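Local coordinates for protein maleate cis-trans isomerase (Pseudomonas putida, PDB 4FQ5) that probably catalyses the cis-trans isomerization of the double bond of maleate to give fumarate, working as a member of the maleate isomerase family, at residues 37-42 and 192-197; 46-51 and 244-249; 102-107 and 158-163; 183-188 and 202-207; 216-221 and 228-233. The protein carries 1 engineered substitution. One frame throughout, in Å; residues are numbered along the deposited sequence.

Contact 1: 37-42 and 192-197; sequences SNITME and AVAAHD. With MAE (maleic acid), chain C.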
# COMPACT_ATOMS: atom_id res chain seq x y z
N SER A 37 16.97 -12.53 -18.30
CA SER A 37 15.91 -13.50 -18.02
C SER A 37 15.47 -13.51 -16.55
O SER A 37 14.52 -14.21 -16.19
CB SER A 37 16.38 -14.90 -18.41
OG SER A 37 17.53 -15.25 -17.68
N ASN A 38 16.16 -12.74 -15.71
CA ASN A 38 15.82 -12.67 -14.30
C ASN A 38 14.54 -11.86 -14.09
O ASN A 38 14.40 -10.76 -14.63
CB ASN A 38 16.98 -12.10 -13.48
CG ASN A 38 16.76 -12.20 -11.98
OD1 ASN A 38 15.96 -11.46 -11.41
ND2 ASN A 38 17.47 -13.11 -11.33
N ILE A 39 13.61 -12.42 -13.32
CA ILE A 39 12.35 -11.75 -12.98
C ILE A 39 12.19 -11.60 -11.46
O ILE A 39 11.41 -10.76 -10.99
CB ILE A 39 11.11 -12.49 -13.55
CG1 ILE A 39 11.10 -13.97 -13.13
CG2 ILE A 39 11.03 -12.34 -15.06
CD1 ILE A 39 9.71 -14.58 -13.10
N THR A 40 12.94 -12.39 -10.71
CA THR A 40 12.74 -12.47 -9.26
C THR A 40 13.37 -11.31 -8.50
O THR A 40 12.79 -10.84 -7.51
CB THR A 40 13.22 -13.84 -8.72
OG1 THR A 40 12.48 -14.87 -9.37
CG2 THR A 40 13.03 -13.97 -7.21
N MET A 41 14.52 -10.82 -8.94
CA MET A 41 15.14 -9.66 -8.30
C MET A 41 14.20 -8.45 -8.36
O MET A 41 14.02 -7.75 -7.36
CB MET A 41 16.49 -9.31 -8.93
CG MET A 41 17.28 -8.28 -8.12
SD MET A 41 18.28 -8.96 -6.78
CE MET A 41 17.14 -10.06 -5.96
N GLU A 42 13.60 -8.23 -9.53
CA GLU A 42 12.63 -7.17 -9.73
C GLU A 42 11.27 -7.43 -9.04
O GLU A 42 10.39 -6.58 -9.07
CB GLU A 42 12.44 -6.90 -11.22
CG GLU A 42 13.64 -6.18 -11.83
CD GLU A 42 13.74 -6.36 -13.34
OE1 GLU A 42 13.46 -7.47 -13.85
OE2 GLU A 42 14.12 -5.39 -14.01
N ALA A 192 13.23 -21.59 -15.96
CA ALA A 192 12.81 -22.73 -15.14
C ALA A 192 13.15 -22.52 -13.66
O ALA A 192 12.39 -22.94 -12.78
CB ALA A 192 13.39 -24.03 -15.66
N VAL A 193 14.27 -21.85 -13.38
CA VAL A 193 14.64 -21.51 -12.00
C VAL A 193 13.56 -20.62 -11.36
O VAL A 193 13.17 -20.84 -10.21
CB VAL A 193 16.02 -20.83 -11.91
CG1 VAL A 193 16.30 -20.33 -10.49
CG2 VAL A 193 17.13 -21.77 -12.36
N ALA A 194 13.07 -19.64 -12.12
CA ALA A 194 11.98 -18.77 -11.66
C ALA A 194 10.68 -19.53 -11.39
O ALA A 194 9.87 -19.11 -10.57
CB ALA A 194 11.73 -17.66 -12.67
N ALA A 195 10.50 -20.67 -12.07
CA ALA A 195 9.27 -21.45 -11.95
C ALA A 195 9.28 -22.41 -10.75
O ALA A 195 8.25 -23.01 -10.45
CB ALA A 195 8.99 -22.21 -13.25
N HIS A 196 10.43 -22.54 -10.08
CA HIS A 196 10.55 -23.41 -8.91
C HIS A 196 9.67 -22.92 -7.79
O HIS A 196 9.76 -21.76 -7.37
CB HIS A 196 11.99 -23.51 -8.44
CG HIS A 196 12.17 -24.36 -7.20
ND1 HIS A 196 12.21 -25.71 -7.25
CD2 HIS A 196 12.31 -24.01 -5.87
CE1 HIS A 196 12.36 -26.19 -6.00
NE2 HIS A 196 12.42 -25.15 -5.16
N ASP A 197 8.82 -23.82 -7.30
CA ASP A 197 7.86 -23.50 -6.25
C ASP A 197 8.58 -23.22 -4.93
O ASP A 197 9.23 -24.11 -4.39
CB ASP A 197 6.86 -24.65 -6.10
CG ASP A 197 5.67 -24.31 -5.21
OD1 ASP A 197 5.77 -23.41 -4.33
OD2 ASP A 197 4.63 -24.96 -5.38
C1 MAE C . 20.13 -15.33 -11.39
O1 MAE C . 19.25 -14.92 -12.16
O2 MAE C . 19.90 -16.01 -10.38
C2 MAE C . 21.53 -15.02 -11.73
C3 MAE C . 22.54 -15.11 -10.90
C4 MAE C . 22.44 -15.52 -9.48
O3 MAE C . 22.95 -16.59 -9.15
O4 MAE C . 21.90 -14.80 -8.63
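Ile39 and Ala194 make the apolar side of this small contact. The methyl CB of Ala194, which points toward the 37-42 loop, meets the far end of the isoleucine at Ile39 CD1, 3.7 Å away, and also lies alongside CG1. Ile39 holds CG1 between its own backbone N and carbonyl carbon (chi1 54°), and this turns the longer branch toward Ala194. Thr40 adds a looser approach, its OG1 standing 4.4 Å from Ala194 CB; that hydroxyl is hydrogen-bonded to the backbone O of Gln223, so its polar end is occupied elsewhere. No hydrogen bond joins the two segments, and the join is modest, between the loop leading into helix 41-52 and helix 190-194, two elements that flank the maleate pocket.

The polar interactions centre on Asn38, whose amide is used at both ends. Asn38 OD1 accepts the backbone N of Met41 at 2.9 Å, in the carbonyl plane, which makes an Asx motif. Asn38 ND2 donates to O1 of maleic acid at 2.7 Å, with an N-H...acceptor angle of 160°. One end is tied to the loop's own backbone, which probably keeps the amide from turning over, and its N-H faces the carboxylate. An aspartate in this position would probably set a negative charge against O1 and cost the substrate that N-H donor. Asn190, at the start of helix 190-194, donates to maleic acid as well, and its ND2 also bonds Ser37 OG.

Contact 2: 46-51 and 244-249; sequences PALLKA and AAVATT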
# COMPACT_ATOMS: atom_id res chain seq x y z
N PRO A 46 11.56 -5.04 -4.79
CA PRO A 46 10.43 -4.14 -4.60
C PRO A 46 9.42 -4.61 -3.54
O PRO A 46 8.89 -3.79 -2.79
CB PRO A 46 9.79 -4.07 -5.99
CG PRO A 46 10.96 -4.27 -6.91
CD PRO A 46 11.76 -5.35 -6.22
N ALA A 47 9.16 -5.92 -3.47
CA ALA A 47 8.27 -6.44 -2.42
C ALA A 47 8.79 -6.05 -1.03
O ALA A 47 8.03 -5.51 -0.23
CB ALA A 47 8.10 -7.95 -2.53
N LEU A 48 10.07 -6.29 -0.76
CA LEU A 48 10.70 -5.95 0.53
C LEU A 48 10.60 -4.47 0.87
O LEU A 48 10.23 -4.10 1.99
CB LEU A 48 12.19 -6.35 0.55
CG LEU A 48 12.73 -7.67 1.12
CD1 LEU A 48 11.80 -8.36 2.11
CD2 LEU A 48 13.21 -8.63 0.04
N LEU A 49 10.94 -3.62 -0.09
CA LEU A 49 10.96 -2.18 0.13
C LEU A 49 9.55 -1.58 0.24
O LEU A 49 9.35 -0.58 0.93
CB LEU A 49 11.82 -1.49 -0.94
CG LEU A 49 13.30 -1.17 -0.63
CD1 LEU A 49 13.91 -1.94 0.54
CD2 LEU A 49 14.21 -1.28 -1.85
N LYS A 50 8.59 -2.21 -0.43
CA LYS A 50 7.16 -1.89 -0.29
C LYS A 50 6.70 -2.15 1.14
O LYS A 50 5.98 -1.34 1.73
CB LYS A 50 6.33 -2.76 -1.23
CG LYS A 50 5.20 -2.04 -1.95
CD LYS A 50 5.54 -1.82 -3.42
CE LYS A 50 6.74 -0.90 -3.60
NZ LYS A 50 7.64 -1.37 -4.69
N ALA A 51 7.11 -3.30 1.69
CA ALA A 51 6.87 -3.62 3.10
C ALA A 51 7.53 -2.59 4.02
O ALA A 51 6.94 -2.19 5.02
CB ALA A 51 7.33 -5.04 3.43
N ALA A 244 20.08 -14.26 -1.11
CA ALA A 244 20.85 -13.26 -1.85
C ALA A 244 20.04 -11.97 -2.02
O ALA A 244 20.59 -10.88 -1.87
CB ALA A 244 21.27 -13.81 -3.21
N ALA A 245 18.75 -12.11 -2.30
CA ALA A 245 17.85 -10.96 -2.45
C ALA A 245 17.73 -10.16 -1.16
O ALA A 245 17.82 -8.93 -1.17
CB ALA A 245 16.47 -11.42 -2.91
N VAL A 246 17.52 -10.87 -0.05
CA VAL A 246 17.41 -10.24 1.28
C VAL A 246 18.71 -9.54 1.68
O VAL A 246 18.68 -8.40 2.16
CB VAL A 246 16.93 -11.24 2.35
CG1 VAL A 246 17.36 -10.82 3.76
CG2 VAL A 246 15.42 -11.38 2.29
N ALA A 247 19.84 -10.21 1.48
CA ALA A 247 21.15 -9.64 1.81
C ALA A 247 21.43 -8.36 1.01
O ALA A 247 21.95 -7.39 1.56
CB ALA A 247 22.25 -10.67 1.56
N THR A 248 21.07 -8.38 -0.27
CA THR A 248 21.23 -7.23 -1.17
C THR A 248 20.43 -6.02 -0.67
O THR A 248 20.95 -4.90 -0.66
CB THR A 248 20.81 -7.58 -2.62
OG1 THR A 248 21.63 -8.64 -3.12
CG2 THR A 248 20.93 -6.38 -3.55
N THR A 249 19.18 -6.23 -0.26
CA THR A 249 18.39 -5.09 0.21
C THR A 249 18.91 -4.57 1.54
O THR A 249 18.95 -3.36 1.76
CB THR A 249 16.84 -5.29 0.21
OG1 THR A 249 16.32 -5.28 1.54
CG2 THR A 249 16.40 -6.52 -0.54
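Helices 46-51 and 244-249 run in roughly the same direction at 49° to each other, their axes 10.5 Å apart at closest approach and Leu48 and Thr249 nearest in CA position. This is helix-on-helix packing between the helix that follows the first strand of one parallel four-stranded sheet and the helix that follows the last strand of the other, so it ties the two alpha/beta halves of the chain together.

Leu48 carries most of it. Its side chain points toward the other helix, and the firmer of its contacts is Leu48 CD2 against Val246 CG2 at 4.2 Å, the two side chains crossing at about a right angle. With CG1 of Val246 anti to the backbone N (chi1 156°), CG2 is the methyl that faces Leu48. Leu48 CD2 also lies 3.9 Å from Thr249 CG2, but the placing of that threonine methyl is doubtful. Leu227 and Val262 also pack on Leu48, while Leu49 lies against Phe60 and Phe62 of strand 59-67.

No hydrogen bond crosses the interface. As modelled, Thr249 OG1 is buried without a polar partner, near Leu49 CD1 at 4.2 Å, though the threonine's rotamer is uncertain. Thr248, by contrast, turns its hydroxyl back on its own helix: Thr248 OG1 donates to Ala244 O at 2.8 Å, from the opposite face of that carbonyl to the backbone N of Thr248.

Contact 3: 102-107 and 158-163; sequences ACLVAI and TPYMKP. With MAE (maleic acid), chain C.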
# COMPACT_ATOMS: atom_id res chain seq x y z
N ALA A 102 22.85 -7.89 -9.43
CA ALA A 102 21.96 -8.95 -8.92
C ALA A 102 22.53 -10.38 -8.90
O ALA A 102 22.24 -11.13 -7.97
CB ALA A 102 20.64 -8.92 -9.66
N CYS A 103 23.33 -10.79 -9.86
CA CYS A 103 23.68 -12.21 -9.96
C CYS A 103 24.90 -12.65 -9.15
O CYS A 103 26.04 -12.39 -9.48
CB CYS A 103 23.83 -12.60 -11.42
SG CYS A 103 24.11 -14.34 -11.75
N LEU A 104 24.61 -13.36 -8.08
CA LEU A 104 25.59 -13.89 -7.13
C LEU A 104 26.64 -14.78 -7.79
O LEU A 104 27.83 -14.60 -7.59
CB LEU A 104 24.85 -14.66 -6.03
CG LEU A 104 25.39 -15.55 -4.88
CD1 LEU A 104 26.48 -16.54 -5.26
CD2 LEU A 104 25.77 -14.76 -3.64
N VAL A 105 26.18 -15.75 -8.58
CA VAL A 105 27.07 -16.76 -9.14
C VAL A 105 28.00 -16.19 -10.24
O VAL A 105 29.11 -16.67 -10.43
CB VAL A 105 26.31 -18.02 -9.60
CG1 VAL A 105 25.56 -17.79 -10.91
CG2 VAL A 105 27.25 -19.21 -9.70
N ALA A 106 27.53 -15.16 -10.93
CA ALA A 106 28.31 -14.50 -11.98
C ALA A 106 29.56 -13.86 -11.38
O ALA A 106 30.65 -13.94 -11.95
CB ALA A 106 27.47 -13.46 -12.69
N ILE A 107 29.39 -13.23 -10.22
CA ILE A 107 30.51 -12.65 -9.50
C ILE A 107 31.45 -13.74 -8.97
O ILE A 107 32.65 -13.71 -9.24
CB ILE A 107 30.03 -11.73 -8.35
CG1 ILE A 107 29.37 -10.45 -8.90
CG2 ILE A 107 31.17 -11.42 -7.39
CD1 ILE A 107 30.21 -9.65 -9.88
N THR A 158 20.97 -23.81 -3.39
CA THR A 158 21.12 -23.13 -4.68
C THR A 158 20.30 -23.85 -5.75
O THR A 158 19.93 -25.01 -5.57
CB THR A 158 22.60 -23.08 -5.15
OG1 THR A 158 22.88 -24.25 -5.94
CG2 THR A 158 23.58 -23.01 -3.99
N PRO A 159 20.00 -23.16 -6.87
CA PRO A 159 19.36 -23.83 -7.99
C PRO A 159 20.34 -24.29 -9.08
O PRO A 159 19.92 -24.92 -10.05
CB PRO A 159 18.46 -22.74 -8.56
CG PRO A 159 19.25 -21.49 -8.34
CD PRO A 159 20.05 -21.70 -7.07
N TYR A 160 21.62 -23.98 -8.90
CA TYR A 160 22.62 -24.17 -9.94
C TYR A 160 22.98 -25.63 -10.18
O TYR A 160 22.75 -26.50 -9.33
CB TYR A 160 23.93 -23.46 -9.59
CG TYR A 160 23.82 -22.08 -8.99
CD1 TYR A 160 23.12 -21.05 -9.64
CD2 TYR A 160 24.45 -21.78 -7.79
CE1 TYR A 160 23.04 -19.78 -9.08
CE2 TYR A 160 24.36 -20.53 -7.22
CZ TYR A 160 23.66 -19.53 -7.87
OH TYR A 160 23.60 -18.29 -7.29
N MET A 161 23.57 -25.87 -11.35
CA MET A 161 24.31 -27.10 -11.62
C MET A 161 25.41 -27.29 -10.58
O MET A 161 25.89 -26.32 -9.98
CB MET A 161 24.90 -27.06 -13.03
CG MET A 161 23.87 -26.86 -14.13
SD MET A 161 22.41 -27.93 -14.01
CE MET A 161 23.06 -29.51 -14.55
N LYS A 162 25.81 -28.54 -10.37
CA LYS A 162 26.71 -28.92 -9.27
C LYS A 162 28.08 -28.20 -9.26
O LYS A 162 28.51 -27.75 -8.21
CB LYS A 162 26.87 -30.44 -9.23
CG LYS A 162 27.70 -31.00 -8.08
CD LYS A 162 27.71 -32.52 -8.15
CE LYS A 162 28.63 -33.13 -7.10
NZ LYS A 162 28.58 -34.62 -7.16
N PRO A 163 28.76 -28.10 -10.43
CA PRO A 163 30.06 -27.40 -10.49
C PRO A 163 29.99 -25.94 -10.04
O PRO A 163 30.86 -25.48 -9.29
CB PRO A 163 30.42 -27.45 -11.99
CG PRO A 163 29.69 -28.64 -12.51
CD PRO A 163 28.40 -28.69 -11.74
C1 MAE C . 20.13 -15.33 -11.39
O1 MAE C . 19.25 -14.92 -12.16
O2 MAE C . 19.90 -16.01 -10.38
C2 MAE C . 21.53 -15.02 -11.73
C3 MAE C . 22.54 -15.11 -10.90
C4 MAE C . 22.44 -15.52 -9.48
O3 MAE C . 22.95 -16.59 -9.15
O4 MAE C . 21.90 -14.80 -8.63
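Tyr160 and Val105 meet across the maleate pocket, where Cys103, the predicted nucleophile, holds SG anti to its backbone N (chi1 -175°), directed at C3 of the bound maleic acid and covalently joined to it at 1.9 Å. Cys103 is also the N-cap residue of helix 104-108, so the ligand carboxylate sits at a helix N-terminus, where the helix dipole would tend to favour the anion. There Tyr160 OH donates to O3 at 2.6 Å, with O3 near the plane of the ring at its edge. Weaker N-H bonds reach the same carboxylate, from Leu104 to O4 and from Val105 to O3.

Around this shell, the valine covers one ring face in a CH-pi contact, Val105 CB lying 4.0 Å from the Tyr160 ring centroid and 29° off its normal. Pro159 CD lies over the opposite face. A phenylalanine in place of Tyr160 would probably leave O3 without its shortest donor among these residues. Leu104 brings CD1 to 3.9 Å from Tyr160 OH. Farther out, Val168 of helix 162-174 packs on Leu104, Val105 and Tyr160. The loop itself is pinned by an ST turn, in which Tyr160 N donates to Thr158 OG1 at 3.2 Å.

Contact 4: 183-188 and 202-207; sequences RALEIS and PGIIAS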
# COMPACT_ATOMS: atom_id res chain seq x y z
N ARG A 183 22.63 -27.84 -0.82
CA ARG A 183 21.87 -28.53 -1.86
C ARG A 183 21.88 -27.73 -3.14
O ARG A 183 21.82 -26.51 -3.11
CB ARG A 183 20.41 -28.76 -1.43
CG ARG A 183 20.21 -29.70 -0.25
CD ARG A 183 20.25 -31.17 -0.64
NE ARG A 183 20.05 -32.03 0.53
CZ ARG A 183 21.02 -32.41 1.37
NH1 ARG A 183 22.27 -32.01 1.18
NH2 ARG A 183 20.72 -33.18 2.41
N ALA A 184 21.94 -28.44 -4.27
CA ALA A 184 21.91 -27.83 -5.58
C ALA A 184 20.77 -28.44 -6.38
O ALA A 184 20.74 -29.66 -6.57
CB ALA A 184 23.24 -28.05 -6.29
N LEU A 185 19.85 -27.61 -6.86
CA LEU A 185 18.68 -28.11 -7.59
C LEU A 185 18.99 -28.50 -9.03
O LEU A 185 18.19 -29.17 -9.68
CB LEU A 185 17.53 -27.10 -7.55
CG LEU A 185 17.02 -26.67 -6.17
CD1 LEU A 185 15.87 -25.69 -6.34
CD2 LEU A 185 16.59 -27.86 -5.32
N GLU A 186 20.16 -28.07 -9.53
CA GLU A 186 20.63 -28.40 -10.87
C GLU A 186 19.64 -28.02 -11.97
O GLU A 186 19.29 -28.85 -12.80
CB GLU A 186 21.02 -29.88 -10.99
CG GLU A 186 22.09 -30.31 -10.00
CD GLU A 186 22.69 -31.67 -10.34
OE1 GLU A 186 22.40 -32.21 -11.43
OE2 GLU A 186 23.46 -32.19 -9.51
N ILE A 187 19.21 -26.76 -11.95
CA ILE A 187 18.32 -26.22 -12.96
C ILE A 187 19.06 -25.07 -13.64
O ILE A 187 19.29 -24.03 -13.01
CB ILE A 187 17.00 -25.70 -12.34
CG1 ILE A 187 16.30 -26.82 -11.54
CG2 ILE A 187 16.07 -25.15 -13.40
CD1 ILE A 187 15.08 -26.36 -10.76
N SER A 188 19.46 -25.25 -14.89
CA SER A 188 20.29 -24.26 -15.59
C SER A 188 19.48 -23.29 -16.45
O SER A 188 19.93 -22.17 -16.72
CB SER A 188 21.39 -24.95 -16.42
OG SER A 188 20.82 -25.78 -17.41
N PRO A 202 10.85 -25.27 2.26
CA PRO A 202 10.86 -25.76 3.65
C PRO A 202 11.18 -27.26 3.78
O PRO A 202 11.90 -27.64 4.69
CB PRO A 202 9.44 -25.45 4.13
CG PRO A 202 9.04 -24.26 3.33
CD PRO A 202 9.61 -24.52 1.97
N GLY A 203 10.68 -28.08 2.86
CA GLY A 203 10.93 -29.52 2.89
C GLY A 203 12.36 -29.88 2.51
O GLY A 203 12.93 -30.82 3.05
N ILE A 204 12.92 -29.13 1.56
CA ILE A 204 14.33 -29.28 1.19
C ILE A 204 15.22 -28.97 2.39
O ILE A 204 16.12 -29.75 2.73
CB ILE A 204 14.68 -28.39 -0.03
CG1 ILE A 204 14.07 -28.99 -1.30
CG2 ILE A 204 16.19 -28.23 -0.18
CD1 ILE A 204 13.94 -28.03 -2.47
N ILE A 205 14.95 -27.84 3.04
CA ILE A 205 15.73 -27.42 4.21
C ILE A 205 15.56 -28.39 5.39
O ILE A 205 16.52 -28.65 6.13
CB ILE A 205 15.44 -25.95 4.57
CG1 ILE A 205 16.06 -25.03 3.51
CG2 ILE A 205 15.97 -25.60 5.96
CD1 ILE A 205 15.63 -23.58 3.59
N ALA A 206 14.35 -28.92 5.55
CA ALA A 206 14.07 -29.94 6.57
C ALA A 206 14.91 -31.21 6.39
O ALA A 206 15.28 -31.85 7.36
CB ALA A 206 12.59 -30.29 6.57
N SER A 207 15.21 -31.55 5.13
CA SER A 207 16.02 -32.73 4.83
C SER A 207 17.52 -32.41 4.73
O SER A 207 18.29 -33.18 4.15
CB SER A 207 15.51 -33.41 3.55
OG SER A 207 15.55 -32.52 2.45
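Arg183, in the last part of strand 178-184, reaches over to the carboxyl end of helix 201-206 and donates through NH2 to the backbone O of Ser207 at 3.0 Å. The bond is bent, with an N-H...acceptor angle of 135°, and the oxygen lies near the edge of the guanidinium but 28° out of its plane. A bend at chi2 (-81°) swings the arginine chain round to this carbonyl, and on the way Arg183 CG passes Ile204 CG2 at 4.3 Å. Ser207 is the first residue to leave helical geometry, so the arginine's positive charge sits at the end of the helix where carbonyls point outward, which would probably suit it. NH2 also makes a long, weak ion pair with Asp181 OD1, and Met208 packs on the same side chain.

The strand ends after Ala184; it is an outermost strand, within this chain, of the parallel sheet ordered 178-184, 153-158, 215-217, 241-243. Helix 201-206 precedes strand 215-217 of that sheet, so the contact joins the sheet's margin to a helix packed beside it, at the protein surface. Backbone hydrogen bonds between Arg183 and both Val156 and Thr158 hold the strand in the sheet.

Two residues on, Leu185 supplies the apolar part. Leu185 CD2 meets Ile204 CD1 at 3.9 Å, the two branched chains slanting across each other. The isoleucine extends CG1 anti to its carbonyl carbon (chi1 -73°), carrying CD1 out to the leucine. Leu185 also touches His196 and Met224.

Contact 5: 216-221 and 228-233; sequences IVISAA and NAITMV. Engineered in segment 216-221: Ala221 (natural residue Cys). With MAE (maleic acid), chain C.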
# COMPACT_ATOMS: atom_id res chain seq x y z
N ILE A 216 20.88 -19.98 7.70
CA ILE A 216 20.50 -20.75 6.53
C ILE A 216 20.35 -19.79 5.36
O ILE A 216 19.64 -18.78 5.45
CB ILE A 216 19.18 -21.53 6.76
CG1 ILE A 216 19.35 -22.57 7.88
CG2 ILE A 216 18.70 -22.21 5.48
CD1 ILE A 216 18.06 -23.01 8.53
N VAL A 217 21.05 -20.10 4.27
CA VAL A 217 20.91 -19.37 3.02
C VAL A 217 19.89 -20.13 2.19
O VAL A 217 20.22 -21.15 1.57
CB VAL A 217 22.25 -19.22 2.27
CG1 VAL A 217 22.05 -18.49 0.95
CG2 VAL A 217 23.26 -18.47 3.14
N ILE A 218 18.65 -19.65 2.21
CA ILE A 218 17.53 -20.31 1.55
C ILE A 218 17.64 -20.25 0.02
O ILE A 218 17.10 -21.11 -0.68
CB ILE A 218 16.16 -19.75 2.04
CG1 ILE A 218 15.00 -20.62 1.55
CG2 ILE A 218 15.98 -18.29 1.64
CD1 ILE A 218 13.71 -20.44 2.34
N SER A 219 18.33 -19.23 -0.48
CA SER A 219 18.67 -19.14 -1.90
C SER A 219 19.93 -18.30 -2.07
O SER A 219 19.96 -17.13 -1.67
CB SER A 219 17.53 -18.53 -2.73
OG SER A 219 17.88 -18.53 -4.11
N ALA A 220 20.97 -18.92 -2.63
CA ALA A 220 22.18 -18.19 -3.01
C ALA A 220 21.94 -17.46 -4.32
O ALA A 220 22.64 -16.50 -4.63
CB ALA A 220 23.36 -19.15 -3.14
N ALA A 221 20.95 -17.92 -5.07
CA ALA A 221 20.59 -17.31 -6.34
C ALA A 221 19.50 -16.28 -6.17
O ALA A 221 18.69 -16.33 -5.23
CB ALA A 221 20.15 -18.37 -7.33
N ASN A 228 8.69 -15.66 0.09
CA ASN A 228 7.45 -16.13 0.71
C ASN A 228 7.59 -17.38 1.60
O ASN A 228 6.61 -17.81 2.22
CB ASN A 228 6.38 -16.34 -0.36
CG ASN A 228 5.90 -15.04 -0.97
OD1 ASN A 228 5.87 -14.01 -0.30
ND2 ASN A 228 5.49 -15.08 -2.23
N ALA A 229 8.80 -17.94 1.68
CA ALA A 229 9.07 -19.09 2.53
C ALA A 229 9.99 -18.77 3.70
O ALA A 229 10.19 -19.60 4.59
CB ALA A 229 9.64 -20.25 1.71
N ILE A 230 10.54 -17.56 3.71
CA ILE A 230 11.56 -17.17 4.69
C ILE A 230 11.09 -17.26 6.15
O ILE A 230 11.79 -17.85 6.99
CB ILE A 230 12.14 -15.77 4.40
CG1 ILE A 230 13.02 -15.82 3.14
CG2 ILE A 230 12.91 -15.23 5.60
CD1 ILE A 230 13.60 -14.49 2.71
N THR A 231 9.93 -16.68 6.45
CA THR A 231 9.45 -16.63 7.83
C THR A 231 9.05 -18.02 8.32
O THR A 231 9.31 -18.36 9.47
CB THR A 231 8.28 -15.63 8.02
OG1 THR A 231 7.21 -15.96 7.13
CG2 THR A 231 8.75 -14.22 7.75
N MET A 232 8.42 -18.81 7.44
CA MET A 232 8.07 -20.20 7.72
C MET A 232 9.31 -21.01 8.11
O MET A 232 9.30 -21.70 9.13
CB MET A 232 7.43 -20.85 6.48
CG MET A 232 5.95 -20.57 6.32
SD MET A 232 5.40 -21.04 4.67
CE MET A 232 3.62 -20.93 4.84
N VAL A 233 10.36 -20.90 7.30
CA VAL A 233 11.61 -21.63 7.55
C VAL A 233 12.31 -21.20 8.84
O VAL A 233 12.86 -22.04 9.55
CB VAL A 233 12.57 -21.57 6.34
CG1 VAL A 233 13.92 -22.22 6.67
CG2 VAL A 233 11.95 -22.27 5.14
C1 MAE C . 20.13 -15.33 -11.39
O1 MAE C . 19.25 -14.92 -12.16
O2 MAE C . 19.90 -16.01 -10.38
C2 MAE C . 21.53 -15.02 -11.73
C3 MAE C . 22.54 -15.11 -10.90
C4 MAE C . 22.44 -15.52 -9.48
O3 MAE C . 22.95 -16.59 -9.15
O4 MAE C . 21.90 -14.80 -8.63
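Ile218 is the bump of this contact, and Ala229, Ile230 and Val233 shape the hollow that receives it. Ile218 CD1 rests against both Val233 CG2, 3.8 Å away, and Ala229 CB, 4.1 Å away. The small alanine methyl forms a shallow wall that the isoleucine can lie against. CG1 is anti to the backbone N (chi1 -169°), which drives the long branch outward to the helix. The shorter branch, Ile218 CG2, finds its own neighbour in Ile230 CG1 at 4.1 Å, the two chains slanting past each other; Val233 is met at a similar slant.

These residues belong to a beta-alpha-beta unit in which strand 215-217, helix 230-237 and strand 241-243 follow one another, so the packing sets the crossover helix against its own sheet. Ile205 and Leu201 of helix 201-206 also pack on Ile218, and Val241 touches both it and Val233.

Past the corner at Ile218, the same segment reaches the active site. Ser219 OG donates to Ala221 O at 2.6 Å. Ala221 is an engineered replacement for the natural cysteine, predicted to be the proton donor; its CA lies 3.6 Å from O4 of the maleic acid.

Contacts 1, 3 and 5 all touch the maleic acid, their centres 13 to 16 Å apart, so residues far apart in sequence converge on one pocket between two parallel four-stranded sheets. Contact 2, which shares helix 41-52 with contact 1 and crosses it along the chain, their segments alternating, joins the two halves; its centre is about 12 Å from that of contact 5, with a probable hydrogen bond from Ala244 N to Ser219 O. Contacts 3, 4 and 5 follow in that order, all between the two segments of contact 2. Contact 4 is on the surface, its centre about 11 Å from that of contact 5, the two meeting through Ile205 and reaching the same sheet.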